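PDB 6FFL: Maltose/maltodextrin transport permease homologue from Bdellovibrio bacteriovorus HD100, which binds maltotriose through the MalE-like solute-binding domain described here and, as the full MalF fusion, probably takes part in carrying maltose and maltodextrins across the membrane. Local coordinates for residues Asn189-Ala192 and Leu193-Thr196; Pro368-Ala371 and Ala372-Ala375; Lys279-Ala282 and His283-Ala286; Thr295-Pro298 and Val299-Phe303; Ile136-Gly139 and Lys140-Val144. One frame throughout, in Å; residues are numbered along the deposited sequence. Where two conformers were deposited one is given.

Interaction 1. Residues Asn189-Ala192 and Leu193-Thr196; sequences NTTA and LKDT
Lys194 leaves the first turn of helix 191-205 close to the carbonyl of Thr191. Its CB lies 3.6 Å from Thr191 O, and CG passes beside the backbone of Gln369 on the neighbouring helix 368-384. With CG trans to the backbone N, the chain starts out straight. It then bends at chi3 (61°), which leaves CE 4.2 Å from both Thr191 O and Thr191 CG2. A second bend, at chi4, sets the tip: NZ ends 3.2 Å from Asp195 OD1, in a salt bridge that meets this oxygen nearly in line with its C-O bond. A long flexible residue suits this position because its methylenes can lie against backbone while the two bends turn its charge to the carboxylate of the next residue.

The turn itself is capped by Thr190. Its OG1 accepts from Leu193 N at 3.0 Å and 163°, so this buried hydroxyl satisfies an amide of the first turn. Further along, Thr196 grips Ala192 O twice: its N and its OG1, each 2.9 Å from Ala192 O, reach it from opposite faces of the carbonyl plane.

Several polar groups of this helix start thus find partners within the turn: a threonine N-cap serves an amide, Thr196 spends both amide and hydroxyl on one carbonyl oxygen, and the Asp195 carboxylate, near the positive end of the helix dipole, probably gains from that field as well as from Lys194.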
loop_
_atom_site.group_PDB
_atom_site.type_symbol
_atom_site.label_atom_id
_atom_site.label_comp_id
_atom_site.label_asym_id
_atom_site.label_seq_id
_atom_site.Cartn_x
_atom_site.Cartn_y
_atom_site.Cartn_z
ATOM N N ASN A 189 16.343 0.440 -16.135
ATOM C CA ASN A 189 17.109 1.314 -17.034
ATOM C C ASN A 189 16.313 1.525 -18.323
ATOM O O ASN A 189 16.674 1.070 -19.412
ATOM C CB ASN A 189 18.487 0.728 -17.322
ATOM C CG ASN A 189 19.352 1.685 -18.137
ATOM O OD1 ASN A 189 19.070 2.883 -18.200
ATOM N ND2 ASN A 189 20.394 1.159 -18.779
ATOM N N THR A 190 15.202 2.243 -18.181
ATOM C CA THR A 190 14.208 2.359 -19.233
ATOM C C THR A 190 13.835 3.814 -19.441
ATOM O O THR A 190 13.967 4.647 -18.540
ATOM C CB THR A 190 12.933 1.575 -18.896
ATOM O OG1 THR A 190 12.313 2.150 -17.729
ATOM C CG2 THR A 190 13.269 0.111 -18.633
ATOM N N THR A 191 13.355 4.110 -20.650
ATOM C CA THR A 191 12.771 5.423 -20.889
ATOM C C THR A 191 11.597 5.658 -19.949
ATOM O O THR A 191 11.402 6.773 -19.446
ATOM C CB THR A 191 12.331 5.548 -22.350
ATOM O OG1 THR A 191 13.475 5.431 -23.201
ATOM C CG2 THR A 191 11.672 6.887 -22.593
ATOM N N ALA A 192 10.825 4.606 -19.676
ATOM C CA ALA A 192 9.644 4.740 -18.827
ATOM C C ALA A 192 10.012 5.267 -17.443
ATOM O O ALA A 192 9.355 6.174 -16.919
ATOM C CB ALA A 192 8.927 3.395 -18.715
ATOM N N LEU A 193 11.058 4.710 -16.828
ATOM C CA LEU A 193 11.427 5.214 -15.506
ATOM C C LEU A 193 11.992 6.629 -15.591
ATOM O O LEU A 193 11.668 7.479 -14.752
ATOM C CB LEU A 193 12.423 4.273 -14.822
ATOM C CG LEU A 193 12.772 4.700 -13.393
ATOM C CD1 LEU A 193 11.524 4.749 -12.477
ATOM C CD2 LEU A 193 13.862 3.795 -12.800
ATOM N N LYS A 194 12.842 6.906 -16.586
ATOM C CA LYS A 194 13.331 8.272 -16.763
ATOM C C LYS A 194 12.166 9.244 -16.915
ATOM O O LYS A 194 12.138 10.307 -16.278
ATOM C CB LYS A 194 14.260 8.348 -17.976
ATOM C CG LYS A 194 14.775 9.756 -18.282
ATOM C CD LYS A 194 15.379 9.815 -19.674
ATOM C CE LYS A 194 14.336 9.482 -20.733
ATOM N NZ LYS A 194 13.842 10.700 -21.430
ATOM N N ASP A 195 11.174 8.875 -17.736
ATOM C CA ASP A 195 10.031 9.751 -17.986
ATOM C C ASP A 195 9.193 9.940 -16.723
ATOM O O ASP A 195 8.641 11.028 -16.490
ATOM C CB ASP A 195 9.162 9.180 -19.114
ATOM C CG ASP A 195 9.758 9.403 -20.505
ATOM O OD1 ASP A 195 10.747 10.154 -20.646
ATOM O OD2 ASP A 195 9.222 8.818 -21.468
ATOM N N THR A 196 9.078 8.891 -15.906
ATOM C CA THR A 196 8.379 8.998 -14.627
ATOM C C THR A 196 9.086 9.977 -13.699
ATOM O O THR A 196 8.452 10.844 -13.084
ATOM C CB THR A 196 8.291 7.616 -13.965
ATOM O OG1 THR A 196 7.498 6.744 -14.783
ATOM C CG2 THR A 196 7.638 7.721 -12.598
#

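Interaction 2. Residues Pro368-Ala371 and Ala372-Ala375; sequences PQAA and AEQA
Gln369 and Glu373 face each other one turn apart on an alpha helix, in an i to i+4 contact at the start of helix 368-384 of the solute-binding fold. The helix has two kinds of surface. Ala371, Ala372 and Ala375 are buried, and their small methyls allow close approach: Ala371 meets Gln357 and Val361 of helix 346-362 and Phe197 of helix 191-205, while Ala372 meets Leu193. Pro368 suits the first turn because it has no amide hydrogen to leave without a partner; its carbonyl oxygen accepts from Ala372 N at 3.0 Å, and the next backbone bond runs from Glu373 N to Gln369 O at 3.1 Å.

On the polar side, Gln369 carries CG trans to its backbone N (chi1 -176°), whereas Glu373 turns CG next to the N (chi1 -66°), and both then run extended. The two chains slant across each other with amide and carboxylate planes 56° apart. The bond that results is weak, Gln369 NE2 to Glu373 OE1 at 3.4 Å, and the Gln369 CG methylene comes about as near, 3.5 Å from the same OE1. Glu373 sets its own CG 3.4 Å from Gln369 O, so the chain, carboxylate included, lies along the backbone of the preceding turn. One water donates to Glu373 OE2 at 2.9 Å and, in one of two conformers of Gln374, accepts from Gln374 NE2.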
loop_
_atom_site.group_PDB
_atom_site.type_symbol
_atom_site.label_atom_id
_atom_site.label_comp_id
_atom_site.label_asym_id
_atom_site.label_seq_id
_atom_site.Cartn_x
_atom_site.Cartn_y
_atom_site.Cartn_z
ATOM N N PRO A 368 17.739 12.495 -14.218
ATOM C CA PRO A 368 16.835 11.329 -14.313
ATOM C C PRO A 368 17.381 10.140 -15.096
ATOM O O PRO A 368 17.229 8.993 -14.644
ATOM C CB PRO A 368 15.590 11.929 -14.984
ATOM C CG PRO A 368 15.577 13.347 -14.525
ATOM C CD PRO A 368 17.037 13.770 -14.460
ATOM N N GLN A 369 18.007 10.364 -16.254
ATOM C CA GLN A 369 18.520 9.230 -17.020
ATOM C C GLN A 369 19.599 8.476 -16.245
ATOM O O GLN A 369 19.579 7.240 -16.172
ATOM C CB GLN A 369 19.061 9.693 -18.371
ATOM C CG GLN A 369 19.514 8.527 -19.242
ATOM C CD GLN A 369 19.872 8.959 -20.648
ATOM O OE1 GLN A 369 19.042 9.517 -21.365
ATOM N NE2 GLN A 369 21.110 8.709 -21.048
ATOM N N ALA A 370 20.551 9.207 -15.657
ATOM C CA ALA A 370 21.595 8.567 -14.858
ATOM C C ALA A 370 20.994 7.804 -13.683
ATOM O O ALA A 370 21.464 6.716 -13.324
ATOM C CB ALA A 370 22.592 9.622 -14.368
ATOM N N ALA A 371 19.941 8.352 -13.077
ATOM C CA ALA A 371 19.320 7.684 -11.935
ATOM C C ALA A 371 18.653 6.369 -12.334
ATOM O O ALA A 371 18.710 5.388 -11.581
ATOM C CB ALA A 371 18.303 8.609 -11.285
ATOM N N ALA A 372 17.994 6.333 -13.499
ATOM C CA ALA A 372 17.417 5.073 -13.967
ATOM C C ALA A 372 18.504 4.042 -14.235
ATOM O O ALA A 372 18.352 2.860 -13.894
ATOM C CB ALA A 372 16.584 5.312 -15.230
ATOM N N GLU A 373 19.612 4.469 -14.846
ATOM C CA GLU A 373 20.719 3.551 -15.088
ATOM C C GLU A 373 21.252 2.991 -13.778
ATOM O O GLU A 373 21.475 1.781 -13.651
ATOM C CB GLU A 373 21.843 4.258 -15.860
ATOM C CG GLU A 373 21.478 4.682 -17.287
ATOM C CD GLU A 373 22.376 5.786 -17.855
ATOM O OE1 GLU A 373 22.155 6.176 -19.024
ATOM O OE2 GLU A 373 23.293 6.265 -17.147
ATOM N N GLN A 374 21.463 3.854 -12.783
ATOM C CA GLN A 374 22.019 3.393 -11.515
ATOM C C GLN A 374 20.996 2.660 -10.656
ATOM O O GLN A 374 21.389 1.857 -9.799
ATOM C CB GLN A 374 22.618 4.576 -10.748
ATOM C CG GLN A 374 23.989 4.973 -11.291
ATOM C CD GLN A 374 24.371 6.413 -10.985
ATOM O OE1 GLN A 374 24.341 6.850 -9.834
ATOM N NE2 GLN A 374 24.740 7.151 -12.021
ATOM N N ALA A 375 19.700 2.913 -10.859
ATOM C CA ALA A 375 18.684 2.088 -10.209
ATOM C C ALA A 375 18.803 0.637 -10.660
ATOM O O ALA A 375 18.762 -0.286 -9.836
ATOM C CB ALA A 375 17.281 2.629 -10.500
HETATM O O HOH W 1 24.619 6.263 -14.579
#

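Interaction 3. Residues Lys279-Ala282 and His283-Ala286; sequences KSEA and HYEA
Two torsions bring Ser280 and His283 together. Ser280 holds OG between its backbone N and carbonyl carbon (chi1 80°), turned toward the helix that follows, while His283 puts CG beside its own backbone N (chi1 -73°) and so swings its ring back toward the helix start. OG then lies in the plane of the imidazole, at its edge, with Ser280 OG 2.8 Å from His283 ND1. This is a short hydrogen bond in which either atom could be the donor. Serine suits the place because its hydroxyl can donate or accept a hydrogen bond and is short enough to stay near the backbone.

Lys279 comes from a different direction, over one face of the ring. Its CB is 4.0 Å from the ring centroid and only 12° off the normal, a CH-pi contact, and further out its CD lies 4.0 Å from His283 NE2. The extended lysine thus offers the ring an apolar methylene while carrying its ammonium onward. The His283 side chain also touches Ile5 of strand 4-9 and the loop residues Val3 and Glu60.

Among the backbone bonds of the turn, Tyr284 N donates to Ser280 O at 3.1 Å and Glu285 N to Glu281 O at 2.9 Å. Ala282 N makes a weak, strongly bent bond to Ser280 OG at 3.2 Å. The arrangement is a serine N-cap opening helix 281-294, its hydroxyl capping an amide weakly while bonding firmly to a histidine one turn along.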
loop_
_atom_site.group_PDB
_atom_site.type_symbol
_atom_site.label_atom_id
_atom_site.label_comp_id
_atom_site.label_asym_id
_atom_site.label_seq_id
_atom_site.Cartn_x
_atom_site.Cartn_y
_atom_site.Cartn_z
ATOM N N LYS A 279 7.328 -19.960 20.901
ATOM C CA LYS A 279 7.890 -20.274 22.212
ATOM C C LYS A 279 7.427 -21.628 22.728
ATOM O O LYS A 279 8.161 -22.291 23.470
ATOM C CB LYS A 279 7.516 -19.196 23.229
ATOM C CG LYS A 279 8.124 -17.831 22.976
ATOM C CD LYS A 279 7.639 -16.848 24.034
ATOM C CE LYS A 279 7.740 -15.413 23.563
ATOM N NZ LYS A 279 7.675 -14.472 24.713
ATOM N N SER A 280 6.215 -22.049 22.376
ATOM C CA SER A 280 5.676 -23.292 22.909
ATOM C C SER A 280 4.479 -23.700 22.070
ATOM O O SER A 280 3.983 -22.933 21.244
ATOM C CB SER A 280 5.267 -23.150 24.377
ATOM O OG SER A 280 4.003 -22.520 24.476
ATOM N N GLU A 281 4.002 -24.921 22.317
ATOM C CA GLU A 281 2.821 -25.401 21.609
ATOM C C GLU A 281 1.605 -24.538 21.919
ATOM O O GLU A 281 0.781 -24.279 21.036
ATOM C CB GLU A 281 2.560 -26.868 21.964
ATOM C CG GLU A 281 1.412 -27.520 21.188
ATOM C CD GLU A 281 1.653 -27.594 19.680
ATOM O OE1 GLU A 281 2.821 -27.505 19.235
ATOM O OE2 GLU A 281 0.660 -27.747 18.933
ATOM N N ALA A 282 1.488 -24.060 23.160
ATOM C CA ALA A 282 0.340 -23.231 23.523
ATOM C C ALA A 282 0.375 -21.887 22.804
ATOM O O ALA A 282 -0.677 -21.353 22.427
ATOM C CB ALA A 282 0.288 -23.032 25.038
ATOM N N HIS A 283 1.569 -21.318 22.609
ATOM C CA HIS A 283 1.666 -20.072 21.851
ATOM C C HIS A 283 1.257 -20.286 20.399
ATOM O O HIS A 283 0.540 -19.459 19.815
ATOM C CB HIS A 283 3.087 -19.508 21.928
ATOM C CG HIS A 283 3.434 -18.917 23.259
ATOM N ND1 HIS A 283 3.797 -19.685 24.345
ATOM C CD2 HIS A 283 3.481 -17.629 23.678
ATOM C CE1 HIS A 283 4.045 -18.898 25.377
ATOM N NE2 HIS A 283 3.863 -17.645 24.998
ATOM N N TYR A 284 1.690 -21.403 19.808
ATOM C CA TYR A 284 1.359 -21.712 18.421
ATOM C C TYR A 284 -0.144 -21.900 18.236
ATOM O O TYR A 284 -0.742 -21.331 17.318
ATOM C CB TYR A 284 2.109 -22.970 17.976
ATOM C CG TYR A 284 1.679 -23.466 16.618
ATOM C CD1 TYR A 284 2.095 -22.814 15.459
ATOM C CD2 TYR A 284 0.839 -24.567 16.487
ATOM C CE1 TYR A 284 1.706 -23.253 14.209
ATOM C CE2 TYR A 284 0.437 -25.015 15.228
ATOM C CZ TYR A 284 0.875 -24.353 14.098
ATOM O OH TYR A 284 0.492 -24.778 12.846
ATOM N N GLU A 285 -0.765 -22.716 19.094
ATOM C CA GLU A 285 -2.203 -22.946 18.990
ATOM C C GLU A 285 -2.983 -21.649 19.168
ATOM O O GLU A 285 -3.981 -21.416 18.477
ATOM C CB GLU A 285 -2.645 -23.986 20.024
ATOM C CG GLU A 285 -1.942 -25.333 19.896
ATOM C CD GLU A 285 -2.400 -26.337 20.938
ATOM O OE1 GLU A 285 -3.397 -27.040 20.686
ATOM O OE2 GLU A 285 -1.764 -26.422 22.010
ATOM N N ALA A 286 -2.538 -20.790 20.089
ATOM C CA ALA A 286 -3.210 -19.510 20.286
ATOM C C ALA A 286 -3.039 -18.608 19.071
ATOM O O ALA A 286 -3.977 -17.904 18.678
ATOM C CB ALA A 286 -2.681 -18.821 21.544
#

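Interaction 4. Residues Thr295-Pro298 and Val299-Phe303; sequences TSTP and VQLLF
Gln300 reaches back along the chain to Thr295, its NE2 donating to Thr295 O at 2.9 Å. With CG beside the backbone N (chi1 -64°) and the chain then extended, the amide is carried back past the helix start. The bond is bent (141° at the hydrogen), and the donor stands 35° out of the carbonyl plane. Because OE1 accepts from Asn313 N, the buried amide is held at both ends and its rotation is fixed. Glutamine suits this place because its amide offers an N-H and a C=O on one flat group, one for each of two pieces of backbone.

Backbone bonds follow: Gln300 N meets Ser296 O at 2.9 Å, and Leu301 N meets Thr297 O, also at 2.9 Å. Ser296 sits at the N-cap position, yet its hydroxyl turns to Tyr293 O and makes no capping bond.

Beyond these bonds Thr297 and Leu301 lie side by side, Thr297 CG2 3.6 Å from Leu301 CD1, with Pro311 against the leucine. Leu302 touches Val18 and Glu21 of helix 13-29. This is the start of an alpha helix with a proline, Pro298, in its first turn, where no amide hydrogen is needed.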
loop_
_atom_site.group_PDB
_atom_site.type_symbol
_atom_site.label_atom_id
_atom_site.label_comp_id
_atom_site.label_asym_id
_atom_site.label_seq_id
_atom_site.Cartn_x
_atom_site.Cartn_y
_atom_site.Cartn_z
ATOM N N THR A 295 -9.126 -13.251 10.268
ATOM C CA THR A 295 -9.505 -13.377 8.874
ATOM C C THR A 295 -10.940 -13.869 8.720
ATOM O O THR A 295 -11.397 -14.056 7.586
ATOM C CB THR A 295 -8.541 -14.315 8.136
ATOM O OG1 THR A 295 -8.527 -15.596 8.776
ATOM C CG2 THR A 295 -7.109 -13.738 8.120
ATOM N N SER A 296 -11.666 -14.055 9.824
ATOM C CA SER A 296 -13.038 -14.540 9.750
ATOM C C SER A 296 -13.951 -13.453 9.194
ATOM O O SER A 296 -13.645 -12.260 9.241
ATOM C CB SER A 296 -13.542 -15.007 11.127
ATOM O OG SER A 296 -13.769 -13.931 12.024
ATOM N N THR A 297 -15.086 -13.884 8.649
ATOM C CA THR A 297 -15.967 -12.929 7.983
ATOM C C THR A 297 -16.524 -11.874 8.936
ATOM O O THR A 297 -16.600 -10.700 8.529
ATOM C CB THR A 297 -17.069 -13.700 7.242
ATOM O OG1 THR A 297 -16.506 -14.246 6.043
ATOM C CG2 THR A 297 -18.256 -12.776 6.859
ATOM N N PRO A 298 -16.886 -12.184 10.188
ATOM C CA PRO A 298 -17.286 -11.100 11.102
ATOM C C PRO A 298 -16.240 -10.010 11.260
ATOM O O PRO A 298 -16.599 -8.825 11.271
ATOM C CB PRO A 298 -17.559 -11.848 12.415
ATOM C CG PRO A 298 -18.059 -13.177 11.957
ATOM C CD PRO A 298 -17.220 -13.511 10.751
ATOM N N VAL A 299 -14.949 -10.360 11.329
ATOM C CA VAL A 299 -13.917 -9.328 11.447
ATOM C C VAL A 299 -13.718 -8.598 10.121
ATOM O O VAL A 299 -13.547 -7.374 10.095
ATOM C CB VAL A 299 -12.594 -9.936 11.953
ATOM C CG1 VAL A 299 -11.490 -8.880 11.928
ATOM C CG2 VAL A 299 -12.768 -10.482 13.360
ATOM N N GLN A 300 -13.718 -9.328 9.001
ATOM C CA GLN A 300 -13.591 -8.667 7.700
ATOM C C GLN A 300 -14.708 -7.653 7.484
ATOM O O GLN A 300 -14.476 -6.566 6.941
ATOM C CB GLN A 300 -13.606 -9.702 6.580
ATOM C CG GLN A 300 -12.423 -10.664 6.599
ATOM C CD GLN A 300 -12.182 -11.294 5.242
ATOM O OE1 GLN A 300 -12.691 -10.813 4.231
ATOM N NE2 GLN A 300 -11.393 -12.374 5.211
ATOM N N LEU A 301 -15.926 -7.994 7.891
ATOM C CA LEU A 301 -17.041 -7.074 7.707
ATOM C C LEU A 301 -17.019 -5.926 8.707
ATOM O O LEU A 301 -17.611 -4.876 8.439
ATOM C CB LEU A 301 -18.365 -7.835 7.792
ATOM C CG LEU A 301 -18.648 -8.778 6.614
ATOM C CD1 LEU A 301 -19.942 -9.578 6.844
ATOM C CD2 LEU A 301 -18.692 -8.010 5.295
ATOM N N LEU A 302 -16.374 -6.105 9.858
ATOM C CA LEU A 302 -16.153 -4.975 10.755
ATOM C C LEU A 302 -15.273 -3.926 10.086
ATOM O O LEU A 302 -15.585 -2.726 10.114
ATOM C CB LEU A 302 -15.521 -5.457 12.060
ATOM C CG LEU A 302 -15.288 -4.402 13.140
ATOM C CD1 LEU A 302 -16.604 -3.788 13.598
ATOM C CD2 LEU A 302 -14.545 -5.043 14.310
ATOM N N PHE A 303 -14.166 -4.365 9.473
ATOM C CA PHE A 303 -13.325 -3.451 8.700
ATOM C C PHE A 303 -14.100 -2.872 7.528
ATOM O O PHE A 303 -14.042 -1.666 7.263
ATOM C CB PHE A 303 -12.069 -4.164 8.190
ATOM C CG PHE A 303 -10.992 -4.310 9.224
ATOM C CD1 PHE A 303 -10.138 -3.254 9.501
ATOM C CD2 PHE A 303 -10.822 -5.505 9.908
ATOM C CE1 PHE A 303 -9.144 -3.380 10.438
ATOM C CE2 PHE A 303 -9.833 -5.635 10.854
ATOM C CZ PHE A 303 -8.989 -4.560 11.125
#

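Interaction 5. Residues Ile136-Gly139 and Lys140-Val144; sequences IELG and KKMTV
Gly139 and Thr143 meet in the C-terminal part of helix 132-142, where a side-chain hydroxyl takes up a backbone carbonyl. Thr143 OG1 donates to Gly139 O at 2.6 Å, from 30° out of the carbonyl plane, and accepts in turn from Gly156 N. Its chi1 of -54° sets OG1 beside its own backbone N and so back toward the helix. Met142 N bonds to Leu138 O at 2.9 Å and reaches Gly139 O only weakly.

An apolar pair and an aliphatic contact to a lysine flank the turn. Leu138 CD1 touches Met142 CE at 3.9 Å; the methionine is bent at chi2 (-59°), which carries its methyl back to the leucine, the two chains slanting past each other. Ile136 and Lys140 run alongside each other, with Ile136 CG2 3.7 Å from Lys140 CE. This extended lysine gives its methylenes to the isoleucine while NZ heads for Asp207, a long and weak ion pair.

The threonine hydroxyl, donor to Gly139 O and acceptor from Gly156 N, therefore joins helix to loop in a chain of two bonds, while the apolar carbons of Leu138 and Met142 meet Met230 and Ala229 of strand 228-234.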
loop_
_atom_site.group_PDB
_atom_site.type_symbol
_atom_site.label_atom_id
_atom_site.label_comp_id
_atom_site.label_asym_id
_atom_site.label_seq_id
_atom_site.Cartn_x
_atom_site.Cartn_y
_atom_site.Cartn_z
ATOM N N ILE A 136 -3.094 18.892 -14.602
ATOM C CA ILE A 136 -2.185 20.013 -14.401
ATOM C C ILE A 136 -2.932 21.336 -14.477
ATOM O O ILE A 136 -2.686 22.246 -13.678
ATOM C CB ILE A 136 -1.034 19.942 -15.419
ATOM C CG1 ILE A 136 -0.130 18.759 -15.057
ATOM C CG2 ILE A 136 -0.268 21.242 -15.440
ATOM C CD1 ILE A 136 0.739 18.257 -16.225
ATOM N N GLU A 137 -3.835 21.476 -15.451
ATOM C CA GLU A 137 -4.615 22.705 -15.571
ATOM C C GLU A 137 -5.425 22.968 -14.306
ATOM O O GLU A 137 -5.421 24.085 -13.767
ATOM C CB GLU A 137 -5.540 22.614 -16.788
ATOM C CG GLU A 137 -5.013 23.284 -18.048
ATOM C CD GLU A 137 -5.413 22.540 -19.321
ATOM O OE1 GLU A 137 -4.753 22.741 -20.365
ATOM O OE2 GLU A 137 -6.388 21.752 -19.273
ATOM N N LEU A 138 -6.171 21.961 -13.848
ATOM C CA LEU A 138 -6.926 22.094 -12.609
ATOM C C LEU A 138 -5.999 22.312 -11.421
ATOM O O LEU A 138 -6.272 23.149 -10.555
ATOM C CB LEU A 138 -7.782 20.847 -12.394
ATOM C CG LEU A 138 -8.765 20.812 -11.230
ATOM C CD1 LEU A 138 -9.775 21.959 -11.339
ATOM C CD2 LEU A 138 -9.453 19.454 -11.221
ATOM N N GLY A 139 -4.899 21.558 -11.363
ATOM C CA GLY A 139 -3.957 21.719 -10.268
ATOM C C GLY A 139 -3.405 23.129 -10.161
ATOM O O GLY A 139 -3.210 23.642 -9.058
ATOM N N LYS A 140 -3.132 23.770 -11.303
ATOM C CA LYS A 140 -2.659 25.151 -11.269
ATOM C C LYS A 140 -3.737 26.084 -10.733
ATOM O O LYS A 140 -3.443 26.992 -9.947
ATOM C CB LYS A 140 -2.223 25.604 -12.663
ATOM C CG LYS A 140 -0.954 24.933 -13.191
ATOM C CD LYS A 140 -0.599 25.461 -14.585
ATOM C CE LYS A 140 0.636 24.774 -15.150
ATOM N NZ LYS A 140 0.922 25.238 -16.534
ATOM N N LYS A 141 -4.989 25.884 -11.147
ATOM C CA LYS A 141 -6.049 26.761 -10.657
ATOM C C LYS A 141 -6.285 26.564 -9.166
ATOM O O LYS A 141 -6.664 27.513 -8.469
ATOM C CB LYS A 141 -7.339 26.525 -11.451
ATOM C CG LYS A 141 -7.225 26.994 -12.893
ATOM C CD LYS A 141 -8.569 27.169 -13.556
ATOM C CE LYS A 141 -9.370 25.895 -13.476
ATOM N NZ LYS A 141 -10.433 25.847 -14.514
ATOM N N MET A 142 -6.032 25.358 -8.658
ATOM C CA MET A 142 -6.270 25.019 -7.262
ATOM C C MET A 142 -5.086 25.329 -6.350
ATOM O O MET A 142 -5.200 25.143 -5.132
ATOM C CB MET A 142 -6.615 23.533 -7.149
ATOM C CG MET A 142 -7.976 23.143 -7.694
ATOM S SD MET A 142 -9.314 24.021 -6.859
ATOM C CE MET A 142 -10.632 23.857 -8.059
ATOM N N THR A 143 -3.955 25.778 -6.904
ATOM C CA THR A 143 -2.784 26.181 -6.132
ATOM C C THR A 143 -2.852 27.692 -5.951
ATOM O O THR A 143 -2.784 28.441 -6.936
ATOM C CB THR A 143 -1.493 25.785 -6.847
ATOM O OG1 THR A 143 -1.523 24.384 -7.157
ATOM C CG2 THR A 143 -0.275 26.078 -5.968
ATOM N N VAL A 144 -2.984 28.149 -4.705
ATOM C CA VAL A 144 -3.313 29.550 -4.462
ATOM C C VAL A 144 -2.454 30.116 -3.338
ATOM O O VAL A 144 -2.243 29.466 -2.309
ATOM C CB VAL A 144 -4.815 29.725 -4.151
ATOM C CG1 VAL A 144 -5.290 28.661 -3.191
ATOM C CG2 VAL A 144 -5.105 31.123 -3.597
#

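All five are local contacts along helices or at their ends. Interactions 1 and 2 touch, their centres about 8 Å apart, where helices 191-205 and 368-384 pack; interaction 2 turns an alanine-lined side inward, whereas interaction 1 buries two threonines as well as Ala192 and Leu193. Interactions 3 and 4 sit at the starts of two consecutive helices, yet differ: 279-286 is a surface contact built on a serine and a histidine, 295-303 a more buried one held by a glutamine amide. Interaction 5, also at the surface, belongs instead to the latter part of its helix. Thr190 caps an amide in interaction 1, while the hydroxyls of Thr196 there and Thr143 in interaction 5 bind carbonyls.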